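Phosphatidylglycerol lysyltransferase C-terminal domain-containing protein (Bacteroides thetaiotaomicron, PDB 2HQY) is of unknown function but binds coenzyme A and probably acts as an acyl- or aminoacyltransferase with an acetyltransferase-like fold. Local coordinates at residues S32-W37 against L52-W57; E116-A121 against G274-K279; S128-L133 against I262-E267; P153-T158 against Y246-Y251. All blocks are in the same frame, centred on the assembly; numbering follows the deposited sequence.

Contact 1 (S32-W37 against L52-W57)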
# COMPACT_ATOMS: atom_id res chain seq x y z
N SER A 32 -4.26 10.01 9.68
CA SER A 32 -4.64 8.61 9.67
C SER A 32 -5.21 8.20 8.31
O SER A 32 -4.87 7.12 7.79
CB SER A 32 -5.71 8.30 10.74
OG SER A 32 -5.96 6.90 10.74
N ASN A 33 -6.08 9.03 7.74
CA ASN A 33 -6.68 8.70 6.43
C ASN A 33 -5.60 8.66 5.34
O ASN A 33 -5.58 7.75 4.51
CB ASN A 33 -7.78 9.68 6.07
CG ASN A 33 -9.09 9.34 6.74
OD1 ASN A 33 -9.30 8.21 7.25
ND2 ASN A 33 -10.02 10.30 6.69
N LEU A 34 -4.66 9.60 5.39
CA LEU A 34 -3.57 9.64 4.41
C LEU A 34 -2.73 8.36 4.46
O LEU A 34 -2.44 7.77 3.41
CB LEU A 34 -2.68 10.87 4.64
CG LEU A 34 -3.35 12.19 4.23
CD1 LEU A 34 -2.66 13.37 4.91
CD2 LEU A 34 -3.34 12.39 2.71
N CYS A 35 -2.34 7.92 5.67
CA CYS A 35 -1.51 6.72 5.77
C CYS A 35 -2.31 5.44 5.50
O CYS A 35 -1.79 4.50 4.85
CB CYS A 35 -0.92 6.62 7.17
SG CYS A 35 0.34 7.85 7.51
N SER A 36 -3.53 5.40 6.04
CA SER A 36 -4.36 4.19 6.04
C SER A 36 -4.86 3.84 4.64
O SER A 36 -5.11 2.67 4.35
CB SER A 36 -5.57 4.30 7.00
OG SER A 36 -5.18 4.46 8.36
N TRP A 37 -5.01 4.86 3.79
CA TRP A 37 -5.43 4.64 2.39
C TRP A 37 -4.28 4.59 1.37
O TRP A 37 -4.52 4.46 0.16
CB TRP A 37 -6.52 5.66 1.97
CG TRP A 37 -7.86 5.34 2.64
CD1 TRP A 37 -8.29 5.76 3.87
CD2 TRP A 37 -8.88 4.48 2.13
NE1 TRP A 37 -9.54 5.23 4.15
CE2 TRP A 37 -9.93 4.44 3.09
CE3 TRP A 37 -9.04 3.77 0.94
CZ2 TRP A 37 -11.10 3.70 2.90
CZ3 TRP A 37 -10.22 3.03 0.74
CH2 TRP A 37 -11.23 3.00 1.73
N LEU A 52 2.57 22.10 1.46
CA LEU A 52 2.52 20.65 1.58
C LEU A 52 1.69 20.16 0.39
O LEU A 52 0.53 20.58 0.23
CB LEU A 52 1.85 20.26 2.89
CG LEU A 52 1.48 18.79 3.07
CD1 LEU A 52 2.69 17.90 2.92
CD2 LEU A 52 0.78 18.60 4.42
N VAL A 53 2.25 19.27 -0.41
CA VAL A 53 1.54 18.74 -1.59
C VAL A 53 1.48 17.21 -1.61
O VAL A 53 2.42 16.57 -1.16
CB VAL A 53 2.19 19.30 -2.89
CG1 VAL A 53 1.99 20.83 -2.96
CG2 VAL A 53 3.69 18.99 -2.93
N PHE A 54 0.38 16.63 -2.08
CA PHE A 54 0.19 15.16 -2.09
C PHE A 54 -0.04 14.74 -3.54
O PHE A 54 -0.57 15.52 -4.34
CB PHE A 54 -0.99 14.73 -1.23
CG PHE A 54 -0.80 14.97 0.24
CD1 PHE A 54 -0.10 14.05 1.02
CD2 PHE A 54 -1.29 16.13 0.84
CE1 PHE A 54 0.10 14.26 2.41
CE2 PHE A 54 -1.10 16.36 2.24
CZ PHE A 54 -0.40 15.42 3.02
N LYS A 55 0.42 13.52 -3.86
CA LYS A 55 0.31 12.93 -5.20
C LYS A 55 -0.24 11.51 -4.99
O LYS A 55 0.29 10.77 -4.12
CB LYS A 55 1.68 12.92 -5.86
CG LYS A 55 1.82 12.21 -7.21
CD LYS A 55 3.26 12.39 -7.68
CE LYS A 55 3.52 11.87 -9.11
NZ LYS A 55 4.97 12.09 -9.50
N PHE A 56 -1.30 11.18 -5.74
CA PHE A 56 -2.08 9.93 -5.63
C PHE A 56 -2.27 9.31 -7.00
O PHE A 56 -2.45 10.03 -7.99
CB PHE A 56 -3.56 10.15 -5.17
CG PHE A 56 -3.71 10.94 -3.94
CD1 PHE A 56 -3.76 10.29 -2.68
CD2 PHE A 56 -3.88 12.31 -4.00
CE1 PHE A 56 -3.92 11.03 -1.48
CE2 PHE A 56 -4.04 13.06 -2.82
CZ PHE A 56 -4.06 12.44 -1.57
N TRP A 57 -2.32 7.99 -7.05
CA TRP A 57 -2.75 7.28 -8.24
C TRP A 57 -4.07 6.60 -7.90
O TRP A 57 -4.10 5.66 -7.10
CB TRP A 57 -1.72 6.25 -8.67
CG TRP A 57 -0.45 6.89 -9.19
CD1 TRP A 57 0.66 7.20 -8.46
CD2 TRP A 57 -0.19 7.30 -10.54
NE1 TRP A 57 1.62 7.77 -9.29
CE2 TRP A 57 1.11 7.87 -10.56
CE3 TRP A 57 -0.94 7.27 -11.73
CZ2 TRP A 57 1.70 8.36 -11.73
CZ3 TRP A 57 -0.35 7.77 -12.90
CH2 TRP A 57 0.96 8.31 -12.88

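Contact 2 (E116-A121 against G274-K279)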
# COMPACT_ATOMS: atom_id res chain seq x y z
N GLU A 116 -17.76 18.07 -9.93
CA GLU A 116 -18.08 17.77 -8.55
C GLU A 116 -18.93 16.50 -8.53
O GLU A 116 -19.68 16.24 -9.47
CB GLU A 116 -18.82 18.98 -7.96
CG GLU A 116 -19.08 18.96 -6.46
CD GLU A 116 -20.45 18.42 -6.12
OE1 GLU A 116 -21.30 18.36 -7.05
OE2 GLU A 116 -20.68 18.06 -4.93
N ASP A 117 -18.77 15.70 -7.49
CA ASP A 117 -19.57 14.50 -7.31
C ASP A 117 -20.05 14.51 -5.87
O ASP A 117 -19.26 14.36 -4.94
CB ASP A 117 -18.77 13.24 -7.66
CG ASP A 117 -19.62 11.96 -7.64
OD1 ASP A 117 -20.72 11.97 -7.03
OD2 ASP A 117 -19.20 10.94 -8.24
N ARG A 118 -21.35 14.73 -5.69
CA ARG A 118 -21.98 14.81 -4.39
C ARG A 118 -21.68 13.58 -3.49
O ARG A 118 -21.68 13.68 -2.26
CB ARG A 118 -23.48 15.02 -4.61
CG ARG A 118 -24.34 14.98 -3.39
CD ARG A 118 -23.99 16.07 -2.38
NE ARG A 118 -24.88 15.99 -1.22
CZ ARG A 118 -24.79 15.06 -0.27
NH1 ARG A 118 -23.81 14.15 -0.31
NH2 ARG A 118 -25.65 15.06 0.75
N ALA A 119 -21.40 12.44 -4.12
CA ALA A 119 -21.04 11.21 -3.41
C ALA A 119 -19.83 11.40 -2.51
O ALA A 119 -19.68 10.69 -1.53
CB ALA A 119 -20.76 10.11 -4.40
N TYR A 120 -18.98 12.36 -2.87
CA TYR A 120 -17.73 12.61 -2.14
C TYR A 120 -17.71 13.80 -1.20
O TYR A 120 -16.67 14.10 -0.61
CB TYR A 120 -16.56 12.67 -3.13
CG TYR A 120 -16.51 11.40 -3.94
CD1 TYR A 120 -16.24 10.18 -3.32
CD2 TYR A 120 -16.77 11.41 -5.30
CE1 TYR A 120 -16.23 9.00 -4.06
CE2 TYR A 120 -16.74 10.25 -6.03
CZ TYR A 120 -16.48 9.05 -5.41
OH TYR A 120 -16.46 7.90 -6.17
N ALA A 121 -18.85 14.46 -1.04
CA ALA A 121 -18.95 15.59 -0.11
C ALA A 121 -18.83 15.06 1.32
O ALA A 121 -19.28 13.96 1.60
CB ALA A 121 -20.29 16.31 -0.29
N GLY A 274 -28.84 4.67 1.91
CA GLY A 274 -28.94 4.42 3.35
C GLY A 274 -28.02 5.28 4.17
O GLY A 274 -28.42 5.87 5.17
N LEU A 275 -26.77 5.37 3.72
CA LEU A 275 -25.73 6.15 4.37
C LEU A 275 -26.07 7.64 4.30
O LEU A 275 -25.86 8.39 5.26
CB LEU A 275 -24.40 5.89 3.69
CG LEU A 275 -23.05 5.95 4.41
CD1 LEU A 275 -23.04 5.23 5.77
CD2 LEU A 275 -21.98 5.35 3.50
N ARG A 276 -26.59 8.07 3.15
CA ARG A 276 -26.95 9.48 2.96
C ARG A 276 -28.05 9.89 3.92
O ARG A 276 -27.97 10.95 4.54
CB ARG A 276 -27.39 9.72 1.52
CG ARG A 276 -27.94 11.13 1.21
CD ARG A 276 -28.00 11.32 -0.35
NE ARG A 276 -26.64 11.31 -0.90
CZ ARG A 276 -26.31 11.32 -2.19
NH1 ARG A 276 -27.25 11.33 -3.13
NH2 ARG A 276 -25.04 11.31 -2.54
N LYS A 277 -29.12 9.09 4.01
CA LYS A 277 -30.20 9.36 4.97
C LYS A 277 -29.72 9.35 6.41
O LYS A 277 -30.10 10.22 7.18
CB LYS A 277 -31.40 8.42 4.78
CG LYS A 277 -32.29 8.82 3.58
CD LYS A 277 -33.45 7.88 3.40
CE LYS A 277 -32.99 6.53 2.84
NZ LYS A 277 -34.17 5.67 2.53
N ALA A 278 -28.86 8.39 6.76
CA ALA A 278 -28.25 8.33 8.09
C ALA A 278 -27.48 9.62 8.43
O ALA A 278 -27.67 10.21 9.49
CB ALA A 278 -27.34 7.09 8.20
N LYS A 279 -26.61 10.06 7.51
CA LYS A 279 -25.76 11.22 7.76
C LYS A 279 -26.58 12.53 7.75
O LYS A 279 -26.34 13.42 8.57
CB LYS A 279 -24.58 11.26 6.78
CG LYS A 279 -23.61 10.06 7.02
CD LYS A 279 -22.26 10.16 6.33
CE LYS A 279 -21.36 9.01 6.89
NZ LYS A 279 -20.07 8.73 6.20

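Contact 3 (S128-L133 against I262-E267)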
# COMPACT_ATOMS: atom_id res chain seq x y z
N SER A 128 -20.92 20.32 19.57
CA SER A 128 -21.98 20.66 20.52
C SER A 128 -23.32 19.95 20.24
O SER A 128 -23.96 19.49 21.20
CB SER A 128 -22.12 22.19 20.67
OG SER A 128 -22.47 22.84 19.46
N ASP A 129 -23.72 19.82 18.97
CA ASP A 129 -24.95 19.10 18.62
C ASP A 129 -24.83 17.60 18.91
O ASP A 129 -25.68 17.01 19.57
CB ASP A 129 -25.27 19.29 17.14
CG ASP A 129 -25.84 20.67 16.83
OD1 ASP A 129 -26.37 21.35 17.74
OD2 ASP A 129 -25.75 21.07 15.64
N LEU A 130 -23.76 16.99 18.41
CA LEU A 130 -23.58 15.54 18.53
C LEU A 130 -23.32 15.10 19.98
O LEU A 130 -23.71 13.99 20.36
CB LEU A 130 -22.49 15.05 17.57
CG LEU A 130 -22.77 15.29 16.07
CD1 LEU A 130 -21.69 14.61 15.19
CD2 LEU A 130 -24.16 14.81 15.66
N ALA A 131 -22.69 15.97 20.78
CA ALA A 131 -22.36 15.62 22.19
C ALA A 131 -23.56 15.80 23.13
O ALA A 131 -23.60 15.21 24.22
CB ALA A 131 -21.18 16.46 22.68
N THR A 132 -24.51 16.65 22.75
CA THR A 132 -25.63 16.97 23.65
C THR A 132 -26.99 16.48 23.11
O THR A 132 -27.92 16.22 23.88
CB THR A 132 -25.76 18.50 23.91
OG1 THR A 132 -26.13 19.15 22.69
CG2 THR A 132 -24.47 19.09 24.42
N LEU A 133 -27.09 16.36 21.79
CA LEU A 133 -28.37 16.08 21.09
C LEU A 133 -29.52 16.98 21.58
O LEU A 133 -30.65 16.53 21.72
CB LEU A 133 -28.73 14.60 21.16
CG LEU A 133 -27.63 13.67 20.64
CD1 LEU A 133 -27.95 12.23 21.01
CD2 LEU A 133 -27.48 13.86 19.14
N ILE A 262 -14.61 22.34 17.34
CA ILE A 262 -15.96 22.86 17.15
C ILE A 262 -16.76 22.00 16.17
O ILE A 262 -17.97 21.85 16.33
CB ILE A 262 -15.88 24.35 16.65
CG1 ILE A 262 -15.52 25.26 17.82
CG2 ILE A 262 -17.20 24.86 16.12
CD1 ILE A 262 -14.07 25.42 18.06
N TYR A 263 -16.06 21.45 15.16
CA TYR A 263 -16.70 20.72 14.08
C TYR A 263 -16.31 19.26 14.12
O TYR A 263 -15.19 18.91 14.49
CB TYR A 263 -16.28 21.29 12.72
CG TYR A 263 -16.64 22.74 12.61
CD1 TYR A 263 -17.96 23.12 12.48
CD2 TYR A 263 -15.66 23.72 12.67
CE1 TYR A 263 -18.31 24.47 12.40
CE2 TYR A 263 -15.99 25.07 12.59
CZ TYR A 263 -17.32 25.43 12.45
OH TYR A 263 -17.68 26.75 12.36
N ILE A 264 -17.26 18.40 13.74
CA ILE A 264 -16.96 16.97 13.62
C ILE A 264 -17.24 16.60 12.16
O ILE A 264 -18.33 16.83 11.66
CB ILE A 264 -17.82 16.08 14.55
CG1 ILE A 264 -17.56 16.39 16.03
CG2 ILE A 264 -17.50 14.58 14.25
CD1 ILE A 264 -18.50 15.60 16.99
N ASN A 265 -16.22 16.07 11.47
CA ASN A 265 -16.37 15.64 10.09
C ASN A 265 -16.57 14.10 10.08
O ASN A 265 -15.65 13.34 10.45
CB ASN A 265 -15.12 16.06 9.29
CG ASN A 265 -15.22 15.71 7.79
OD1 ASN A 265 -15.85 14.72 7.40
ND2 ASN A 265 -14.56 16.51 6.95
N ARG A 266 -17.76 13.66 9.69
CA ARG A 266 -18.07 12.20 9.63
C ARG A 266 -18.03 11.64 8.21
O ARG A 266 -18.62 10.60 7.92
CB ARG A 266 -19.40 11.90 10.34
CG ARG A 266 -19.37 12.28 11.83
CD ARG A 266 -20.69 12.09 12.56
NE ARG A 266 -21.18 10.72 12.41
CZ ARG A 266 -20.82 9.68 13.15
NH1 ARG A 266 -19.97 9.79 14.16
NH2 ARG A 266 -21.36 8.50 12.84
N GLU A 267 -17.35 12.35 7.31
CA GLU A 267 -16.98 11.83 5.98
C GLU A 267 -18.17 11.71 5.02
O GLU A 267 -19.17 12.42 5.16
CB GLU A 267 -16.10 10.54 6.09
CG GLU A 267 -15.03 10.72 7.20
CD GLU A 267 -13.82 9.79 7.09
OE1 GLU A 267 -13.91 8.70 6.50
OE2 GLU A 267 -12.74 10.19 7.59
O HOH W 1 -19.31 22.64 18.54

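Contact 4 (P153-T158 against Y246-Y251). With COA (coenzyme A), chain C.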
# COMPACT_ATOMS: atom_id res chain seq x y z
N PRO A 153 -29.15 -1.20 30.36
CA PRO A 153 -28.84 -0.19 31.40
C PRO A 153 -27.41 -0.27 31.95
O PRO A 153 -26.92 0.70 32.56
CB PRO A 153 -29.85 -0.50 32.51
CG PRO A 153 -30.26 -1.92 32.28
CD PRO A 153 -30.19 -2.16 30.82
N ASP A 154 -26.79 -1.43 31.76
CA ASP A 154 -25.46 -1.75 32.26
C ASP A 154 -24.43 -1.87 31.09
O ASP A 154 -23.39 -2.57 31.17
CB ASP A 154 -25.52 -3.08 32.98
CG ASP A 154 -26.06 -4.19 32.10
OD1 ASP A 154 -26.51 -3.91 30.96
OD2 ASP A 154 -26.07 -5.35 32.59
N TYR A 155 -24.71 -1.18 30.01
CA TYR A 155 -23.73 -1.13 28.93
C TYR A 155 -22.42 -0.49 29.44
O TYR A 155 -22.41 0.22 30.46
CB TYR A 155 -24.33 -0.38 27.73
CG TYR A 155 -24.25 1.14 27.80
CD1 TYR A 155 -23.11 1.82 27.34
CD2 TYR A 155 -25.31 1.89 28.31
CE1 TYR A 155 -23.02 3.22 27.40
CE2 TYR A 155 -25.24 3.28 28.36
CZ TYR A 155 -24.10 3.93 27.92
OH TYR A 155 -24.05 5.31 27.96
N GLU A 156 -21.31 -0.72 28.73
CA GLU A 156 -20.03 -0.15 29.12
C GLU A 156 -19.35 0.44 27.89
O GLU A 156 -19.11 -0.28 26.91
CB GLU A 156 -19.11 -1.20 29.77
CG GLU A 156 -19.58 -1.70 31.17
CD GLU A 156 -18.71 -2.83 31.75
OE1 GLU A 156 -17.81 -3.34 31.07
OE2 GLU A 156 -18.94 -3.24 32.89
N TYR A 157 -19.07 1.73 27.95
CA TYR A 157 -18.24 2.39 26.94
C TYR A 157 -16.81 2.50 27.46
O TYR A 157 -16.57 2.92 28.62
CB TYR A 157 -18.78 3.78 26.65
CG TYR A 157 -17.90 4.60 25.73
CD1 TYR A 157 -18.05 4.53 24.34
CD2 TYR A 157 -16.93 5.47 26.24
CE1 TYR A 157 -17.24 5.28 23.49
CE2 TYR A 157 -16.11 6.21 25.39
CZ TYR A 157 -16.27 6.11 24.01
OH TYR A 157 -15.47 6.87 23.19
N THR A 158 -15.86 2.12 26.63
CA THR A 158 -14.45 2.22 26.95
C THR A 158 -13.68 2.91 25.82
O THR A 158 -14.04 2.71 24.63
CB THR A 158 -13.81 0.83 27.18
OG1 THR A 158 -14.19 -0.05 26.12
CG2 THR A 158 -14.21 0.24 28.54
N TYR A 246 -25.22 2.10 17.11
CA TYR A 246 -24.62 3.21 16.35
C TYR A 246 -24.90 4.57 17.00
O TYR A 246 -23.98 5.40 17.14
CB TYR A 246 -25.11 3.23 14.89
CG TYR A 246 -24.35 2.27 13.98
CD1 TYR A 246 -24.98 1.16 13.41
CD2 TYR A 246 -22.98 2.49 13.69
CE1 TYR A 246 -24.27 0.28 12.55
CE2 TYR A 246 -22.27 1.61 12.85
CZ TYR A 246 -22.91 0.51 12.28
OH TYR A 246 -22.21 -0.35 11.46
N ALA A 247 -26.14 4.79 17.44
CA ALA A 247 -26.48 6.06 18.12
C ALA A 247 -25.67 6.25 19.41
O ALA A 247 -25.14 7.35 19.67
CB ALA A 247 -28.00 6.15 18.44
N MET A 248 -25.59 5.20 20.24
CA MET A 248 -24.92 5.33 21.54
C MET A 248 -23.40 5.56 21.40
O MET A 248 -22.83 6.40 22.12
CB MET A 248 -25.18 4.14 22.46
CG MET A 248 -24.47 4.31 23.84
SD MET A 248 -25.03 5.88 24.68
CE MET A 248 -26.46 5.14 25.05
N ILE A 249 -22.75 4.83 20.49
CA ILE A 249 -21.29 5.00 20.33
C ILE A 249 -20.92 6.37 19.77
O ILE A 249 -19.94 6.98 20.20
CB ILE A 249 -20.59 3.84 19.58
CG1 ILE A 249 -19.08 3.92 19.90
CG2 ILE A 249 -20.91 3.86 18.06
CD1 ILE A 249 -18.35 2.66 19.85
N ASN A 250 -21.75 6.86 18.85
CA ASN A 250 -21.63 8.20 18.30
C ASN A 250 -21.66 9.24 19.44
O ASN A 250 -20.74 10.05 19.58
CB ASN A 250 -22.77 8.39 17.28
CG ASN A 250 -22.78 9.76 16.61
OD1 ASN A 250 -22.35 10.78 17.17
ND2 ASN A 250 -23.33 9.78 15.38
N TYR A 251 -22.71 9.18 20.27
CA TYR A 251 -22.89 10.06 21.42
C TYR A 251 -21.74 9.95 22.44
O TYR A 251 -21.21 10.97 22.87
CB TYR A 251 -24.22 9.74 22.08
CG TYR A 251 -24.50 10.58 23.30
CD1 TYR A 251 -24.96 11.89 23.17
CD2 TYR A 251 -24.26 10.08 24.57
CE1 TYR A 251 -25.22 12.67 24.30
CE2 TYR A 251 -24.51 10.85 25.72
CZ TYR A 251 -24.97 12.14 25.57
OH TYR A 251 -25.21 12.89 26.72
N1A COA C . -17.76 1.92 3.67
C2A COA C . -18.18 1.66 4.93
N3A COA C . -19.38 1.12 5.16
C4A COA C . -20.21 0.81 4.13
C5A COA C . -19.81 1.06 2.82
C6A COA C . -18.54 1.63 2.60
N6A COA C . -18.08 1.90 1.36
N7A COA C . -20.83 0.65 2.02
C8A COA C . -21.82 0.16 2.80
N9A COA C . -21.45 0.28 4.09
C1B COA C . -22.19 -0.19 5.29
C2B COA C . -23.46 0.50 5.76
O2B COA C . -23.16 1.55 6.69
C3B COA C . -24.13 -0.64 6.50
O3B COA C . -23.59 -0.81 7.82
P3B COA C . -24.44 -1.50 8.99
O7A COA C . -25.41 -0.40 9.39
O8A COA C . -23.41 -1.92 10.03
O9A COA C . -25.15 -2.69 8.38
C4B COA C . -23.77 -1.89 5.72
O4B COA C . -22.55 -1.57 5.05
C5B COA C . -24.87 -2.29 4.72
O5B COA C . -25.66 -1.14 4.41
P1A COA C . -26.24 -0.73 2.95
O1A COA C . -26.55 0.75 2.99
O2A COA C . -25.36 -1.28 1.84
O3A COA C . -27.65 -1.52 2.98
O4A COA C . -29.10 -3.60 3.15
O5A COA C . -26.59 -3.80 2.44

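Contact 1 (S32-W37 against L52-W57)
L34 is the only residue of S32-W37 that reaches the strand, and its two methyls meet two phenylalanines, F54 and F56, that point to the same side of L52-W57. The CH-pi part falls on F54. L34 CD2 lies over one face of that ring, 4.1 Å from the centroid and 17° off the normal, displaced toward the rim carrying CD1 and CE1. Plain apolar contact adds to it: L34 CD1 sits 3.6 Å from F54 CZ, and the two side chains cross at about a right angle. F56 is touched differently, since L34 CD2 meets the edge of its ring at CZ, 4.3 Å away. L34 keeps CG beside its backbone N (chi1 -73°), which turns the forked end to the strand. An alanine here would remove both methyls, which is likely to open a gap over the F54 face and leave that ring freer to shift. Hydrogen bonding stays within the helix, where S32 O accepts from S36 N at 2.8 Å and, in one of two modelled positions of S36, also from its OG. Strand 51-58 runs antiparallel between strands 44-48 and 61-69, F54 also touching F45 of the former; helix 31-36 turns C35 and S36 to helix 185-199, while W57 stacks on H199 of the second subunit.

Contact 2 (E116-A121 against G274-K279)
R276 lays the NE-CZ part of its guanidinium over one face of the R118 guanidinium, displaced toward the rim. The planes are 52° apart, well away from a parallel stack, and R276 NH2 comes 3.8 Å from R118 NH1. In return the R276 group has aliphatic cover on one face from R118 CG, 3.8 Å from R276 NH2. A119 meets the R276 guanidinium at its edge, with CA 4.1 Å from NH2. Two cationic ends can lie this close because D269 OD2 makes salt bridges with both R118 NH1 and R276 NE, and its carboxylate probably offsets much of their charge. A bend at chi2 (61°) carries the R118 chain across R276 at a slant, and R118 NH2 is hydrogen-bonded to Y123 OH. The R118 side belongs to the short 3-10 connection between strands 112-116 and 122-126, opened by an Asx turn: D117 OD1 accepts from A119 N at 3.0 Å, and Y120 N returns to D117 O at 2.9 Å. R276 comes from helix 273-281, whose L275 touches coenzyme A. R276 also packs on Y123, and R118 and A121 rest on I287 of strand 286-295.

Contact 3 (S128-L133 against I262-E267)
Strand 263-265 lies between strand 230-238, which runs parallel to it, and strand 122-126, which runs antiparallel, and helix 127-132 packs on it through L130; helix 245-256 links the parallel pair, consistent with the central crossover of the acetyltransferase fold. L130 CD1 is shared by two partners, I264 CD1 at 3.8 Å and R266 CD at 3.8 Å. I264 arrives with its longer branch extended (chi2 175°), and that same CD1 also rests 4.1 Å from L130 CB. R266 touches the leucine with its CD methylene alone; a bend at chi3 (55°) turns the guanidinium aside, where NH2 forms a salt bridge with E236. At the other end of the contact a water joins the backbones, accepting from S128 N at 3.0 Å and donating to I262 O at 2.7 Å. Within the helix T132 OG1 binds S128 O at 2.7 Å. N265 OD1 accepts from E267 N at 2.8 Å in an Asx turn, and N265 ND2 binds R25 O and D122 OD2. Between the two segments the side-chain packing is thus carbon on carbon, with one water bridging the S128 and I262 backbones, while the arginine's charge, paired with E236, is kept out of the leucine-isoleucine packing.

Contact 4 (P153-T158 against Y246-Y251)
M248 and I249 carry helix 245-256 against Y155 and Y157, and Y246, two residues before M248, reaches coenzyme A. The Y246 ring meets the ligand's 3'-phosphate edge-on, with OH hydrogen-bonded to O8A, though the modelled distance is too short to be taken at face value. M248 sets CG anti to its backbone N (chi1 -179°), then bends at chi2 and chi3, wrapping its end round the hydroxyl side of Y155. M248 SD lies 3.5 Å from Y155 OH, and its methyl CE is 3.8 Å from the same oxygen. Farther back along the chain, M248 CG is 4.0 Å from Y155 CE1. The sulfur stands 4.7 Å from the ring centroid and 43° off the normal, an oblique Met-aromatic contact. Y155 holds CG between its backbone N and carbonyl carbon (chi1 83°), which brings its hydroxyl end to the methionine, and its OH is hydrogen-bonded to E252. A serine in its place would be too short to reach M248, probably leaving the thioether free to turn and E252 without this donor. I249 comes next and touches Y157 at the ring edge, CG1 to CE1 at 4.3 Å. N250 points away from the strand, to R266 and Y282. Strand 156-159 pairs antiparallel with 207-213, whose L211 touches both Y155 and M248; helix 139-151 closes round the same spot, F148 meeting the Y155 ring edge-to-face and touching M248, while its H144 and I145 touch A247.

How the contacts relate
Contacts 1 and 3 are buried and each presses one helix leucine onto a strand, phenylalanine rings in contact 1 and aliphatic carbon in contact 3, on opposite sides of the chain's centre. N33 ND2 of contact 1 probably hydrogen-bonds E267 OE2 of contact 3. Contact 2 lies at the surface and is built of charged groups; its K279 NZ probably binds R266 O of contact 3. Contact 4 is partly buried, aromatic and thioether in character; its helix 245-256 leads in the chain to strand 263-265 of contact 3, and Y251 packs on L133. Contacts 2 and 4 each include a residue touching coenzyme A, L275 and Y246.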